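Side-chain contacts in HTH-type transcriptional regulator TreR (Bacillus subtilis, PDB 2OGG), which represses the trePA trehalose operon and binds trehalose-6-phosphate, this chain being its effector-binding domain: residues A[29-32]-A[33-37]; A[77-80]-A[81-85]. All coordinates share one frame; numbering follows the deposited sequence.

Contacts 1 and 2 lie far apart in the UTRA effector-binding domain of TreR: their centres are 21 Å apart, their nearest atoms about 10 Å, and they do not touch. Contact 1 closes the turn between helix 23-29 and strand 37-46; contact 2 follows the last turns of helix 75-83 before strand 87-98. Each thus lies at the end of a helix that precedes a strand of the antiparallel sheet. A sulfate and glycerol are bound at residues 29-37, and a sulfate lies about 6 Å from the Glu77 side chain, all probably from the crystallisation liquor. No other chain of the assembly touches contact 1, whereas residues 77-85 meet two further subunits, so this helix end belongs to the tetramer interfaces.

Contact 1 of 2, residues A[29-32]-A[33-37]; sequences LRAN and LDDDI. With SO4 (sulfate ion), chain D.
Asp35 turns its carboxylate back to the start of its own turn, where OD2 accepts the backbone N-H of Asn32 at 2.8 Å. The bond is fairly straight (162°) and reaches OD2 on its anti side. With chi1 at -81°, CG stands beside the backbone N of Asp35, which directs the carboxylate back to Asn32; a short acid suits this place. The return bond, Asp35 N to Asn32 O (3.3 Å), closes a type I turn, its donor lying well above the carbonyl plane.

Beneath these polar links the packing is apolar and buried. Leu29 and Ile37 meet tip to tip, CD2 to CD1 at 3.7 Å, while Ala31 CB lies more loosely by the same CD1, at 4.2 Å. Phe59 of strand 49-59 touches all three.

The outer side is looser: Asn32, Leu33 and Asp34 are exposed at the turn, with Asp34 OD2 no nearer than 4.0 Å to Asn32 CB. Just beyond, Asp36 N donates almost linearly (176°) to sulfate O1 at 2.7 Å. Arg30, with positive phi, leaves the helix, and the whole forms a helix-to-strand connection through a type I beta turn whose last side chain accepts the first residue's N-H.

Contact 2 of 2, residues A[77-80]-A[81-85]; sequences EYIE and GELGL
Gly81 sits one helical turn beyond Glu77, and its N-H donates to Glu77 O at 2.9 Å. As a glycine it adds no side-chain bulk to this turn. Glu77 is directed away at its CB, and its OE2 accepts the backbone N-H of Leu85 of the second subunit.

Glu82 comes next, and its backbone N makes two weak bonds, to Tyr78 O and Ile79 O. With chi1 at -65°, CG stands beside the backbone N and lies over one face of the Tyr78 ring, offset toward the rim; the bend at chi2 then turns the carboxylate. This is a CH-pi contact, with CG 4.1 Å from the ring centroid. Tyr78 has its own CG opposite the backbone N, which brings the ring under Glu82 CG, the two side chains crossing at a slant, while its OH bonds to His65 O. The carboxylate is turned only 19° from the ring plane, and a water donates to both Glu82 OE2 and Tyr78 O, linking acid and backbone.

Leu83 brings the straightest backbone bond of the contact, N to Ile79 O at 2.9 Å and 171°. The two side chains lie side by side, Leu83 CD1 at 3.9 Å from Ile79 CG2; branched, apolar Ile79 suits its packing on Phe130 and Ile87 of the sheet, and Leu83 rests against His62.

Gly84 follows, its N bonding to Glu80 O at 2.8 Å from above the carbonyl plane. Lacking a side chain, it brings its bare CA to 3.7 Å from Glu80 OE1. Glu80 OE2 forms a salt bridge with Arg150 of the third subunit.

Leu85 N returns the bond to Glu77 OE2 of the second subunit. Bonds from i+4 to i run through to Gly84 N, where a water donating to Gly84 O and Glu80 OE1 joins the C-terminal end of an alpha helix at the subunit interfaces of the UTRA domain.

Contact 1 of 2, residues A[29-32]-A[33-37]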
# COMPACT_ATOMS: atom_id res chain seq x y z
N LEU A 29 -4.58 23.22 -2.97
CA LEU A 29 -5.61 22.68 -2.08
C LEU A 29 -6.99 22.68 -2.71
O LEU A 29 -7.96 22.33 -2.06
CB LEU A 29 -5.63 23.52 -0.81
CG LEU A 29 -6.13 22.94 0.50
CD1 LEU A 29 -5.49 21.60 0.77
CD2 LEU A 29 -5.80 23.92 1.58
N ARG A 30 -7.06 23.01 -4.00
CA ARG A 30 -8.33 23.21 -4.69
C ARG A 30 -9.34 23.99 -3.85
O ARG A 30 -10.48 23.58 -3.69
CB ARG A 30 -8.93 21.89 -5.14
CG ARG A 30 -8.33 21.32 -6.42
CD ARG A 30 -8.61 19.81 -6.48
NE ARG A 30 -7.93 19.16 -7.59
CZ ARG A 30 -7.67 17.85 -7.66
NH1 ARG A 30 -8.04 17.04 -6.67
NH2 ARG A 30 -7.03 17.35 -8.70
N ALA A 31 -8.89 25.11 -3.30
CA ALA A 31 -9.74 25.99 -2.48
C ALA A 31 -10.15 27.25 -3.25
O ALA A 31 -9.34 27.80 -4.01
CB ALA A 31 -8.98 26.40 -1.22
N ASN A 32 -11.32 27.80 -2.90
CA ASN A 32 -11.79 29.09 -3.43
C ASN A 32 -11.35 30.30 -2.59
O ASN A 32 -10.93 30.18 -1.42
CB ASN A 32 -13.32 29.15 -3.48
CG ASN A 32 -13.95 27.95 -4.16
OD1 ASN A 32 -13.48 27.50 -5.21
ND2 ASN A 32 -15.11 27.54 -3.66
N LEU A 33 -11.65 31.47 -3.15
CA LEU A 33 -11.59 32.74 -2.44
C LEU A 33 -12.22 32.77 -1.05
O LEU A 33 -11.63 33.26 -0.09
CB LEU A 33 -10.21 33.36 -2.51
CG LEU A 33 -10.12 34.88 -2.60
CD1 LEU A 33 -8.72 35.30 -2.13
CD2 LEU A 33 -10.38 35.33 -4.04
N ASP A 34 -13.40 32.18 -0.93
CA ASP A 34 -14.18 32.32 0.28
C ASP A 34 -14.12 31.05 1.14
O ASP A 34 -15.15 30.59 1.64
CB ASP A 34 -15.63 32.66 -0.07
CG ASP A 34 -16.09 31.98 -1.35
OD1 ASP A 34 -16.96 31.09 -1.26
OD2 ASP A 34 -15.53 32.29 -2.44
N ASP A 35 -12.96 30.41 1.14
CA ASP A 35 -12.71 29.26 1.98
C ASP A 35 -11.69 29.71 3.00
O ASP A 35 -10.74 30.40 2.66
CB ASP A 35 -12.12 28.12 1.16
CG ASP A 35 -13.17 27.33 0.39
OD1 ASP A 35 -14.27 27.07 0.95
OD2 ASP A 35 -12.84 26.88 -0.74
N ASP A 36 -11.93 29.42 4.27
CA ASP A 36 -10.99 29.77 5.31
C ASP A 36 -10.01 28.62 5.49
O ASP A 36 -10.41 27.48 5.73
CB ASP A 36 -11.72 30.10 6.62
CG ASP A 36 -12.23 31.54 6.66
OD1 ASP A 36 -11.75 32.36 5.85
OD2 ASP A 36 -13.04 31.87 7.57
N ILE A 37 -8.73 28.93 5.34
CA ILE A 37 -7.69 27.92 5.32
C ILE A 37 -6.73 28.18 6.47
O ILE A 37 -6.34 29.32 6.69
CB ILE A 37 -6.88 28.00 3.99
CG1 ILE A 37 -7.77 27.66 2.80
CG2 ILE A 37 -5.69 27.06 4.02
CD1 ILE A 37 -8.38 26.30 2.89
S SO4 D . -15.28 28.65 5.66
O1 SO4 D . -14.20 28.12 4.82
O2 SO4 D . -16.26 27.58 5.87
O3 SO4 D . -14.76 29.06 6.98
O4 SO4 D . -15.88 29.80 4.99

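Contact 2 of 2, residues A[77-80]-A[81-85]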
# COMPACT_ATOMS: atom_id res chain seq x y z
N GLU A 77 -1.70 13.76 14.50
CA GLU A 77 -2.47 13.14 15.57
C GLU A 77 -3.74 13.92 15.86
O GLU A 77 -4.83 13.35 15.93
CB GLU A 77 -1.62 12.94 16.83
CG GLU A 77 -0.61 11.82 16.67
CD GLU A 77 0.31 11.69 17.86
OE1 GLU A 77 0.33 12.65 18.66
OE2 GLU A 77 0.94 10.61 18.04
N TYR A 78 -3.65 15.25 15.79
CA TYR A 78 -4.82 16.05 16.07
C TYR A 78 -5.89 15.85 15.05
O TYR A 78 -7.09 15.89 15.36
CB TYR A 78 -4.47 17.52 16.13
CG TYR A 78 -5.68 18.36 16.37
CD1 TYR A 78 -6.30 18.38 17.62
CD2 TYR A 78 -6.16 19.20 15.37
CE1 TYR A 78 -7.39 19.24 17.86
CE2 TYR A 78 -7.27 20.00 15.58
CZ TYR A 78 -7.90 20.00 16.81
OH TYR A 78 -8.99 20.82 16.98
N ILE A 79 -5.48 15.93 13.79
CA ILE A 79 -6.37 15.72 12.66
C ILE A 79 -7.00 14.34 12.60
O ILE A 79 -8.20 14.22 12.51
CB ILE A 79 -5.67 16.07 11.36
CG1 ILE A 79 -5.45 17.58 11.34
CG2 ILE A 79 -6.49 15.63 10.19
CD1 ILE A 79 -5.04 18.13 10.03
N GLU A 80 -6.19 13.31 12.78
CA GLU A 80 -6.73 11.96 12.88
C GLU A 80 -7.72 11.84 14.03
O GLU A 80 -8.75 11.16 13.93
CB GLU A 80 -5.60 10.97 13.07
CG GLU A 80 -4.72 10.78 11.84
CD GLU A 80 -5.48 10.13 10.70
OE1 GLU A 80 -6.00 9.01 10.90
OE2 GLU A 80 -5.56 10.75 9.61
N GLY A 81 -7.46 12.57 15.11
CA GLY A 81 -8.31 12.48 16.28
C GLY A 81 -9.70 13.02 16.01
O GLY A 81 -10.69 12.48 16.52
N GLU A 82 -9.77 14.07 15.18
CA GLU A 82 -11.02 14.80 14.92
C GLU A 82 -11.78 14.16 13.79
O GLU A 82 -12.99 14.14 13.82
CB GLU A 82 -10.77 16.27 14.54
CG GLU A 82 -10.16 17.10 15.66
CD GLU A 82 -10.98 17.07 16.94
OE1 GLU A 82 -12.14 17.51 16.89
OE2 GLU A 82 -10.46 16.61 17.99
N LEU A 83 -11.08 13.75 12.73
CA LEU A 83 -11.75 13.16 11.58
C LEU A 83 -11.01 12.08 10.81
O LEU A 83 -11.36 11.82 9.67
CB LEU A 83 -12.32 14.21 10.64
CG LEU A 83 -11.45 15.38 10.20
CD1 LEU A 83 -10.26 14.86 9.51
CD2 LEU A 83 -12.27 16.22 9.25
N GLY A 84 -10.30 11.23 11.54
CA GLY A 84 -9.52 10.18 10.92
C GLY A 84 -10.34 9.14 10.19
O GLY A 84 -9.83 8.43 9.33
N LEU A 85 -11.61 9.01 10.54
CA LEU A 85 -12.46 7.96 9.96
C LEU A 85 -13.01 8.43 8.59
O LEU A 85 -13.46 7.63 7.78
CB LEU A 85 -13.60 7.71 10.93
CG LEU A 85 -14.21 6.35 11.26
CD1 LEU A 85 -13.17 5.25 11.52
CD2 LEU A 85 -15.09 6.57 12.51
O HOH W 1 -7.73 15.36 18.13
O HOH W 2 -7.21 8.35 8.61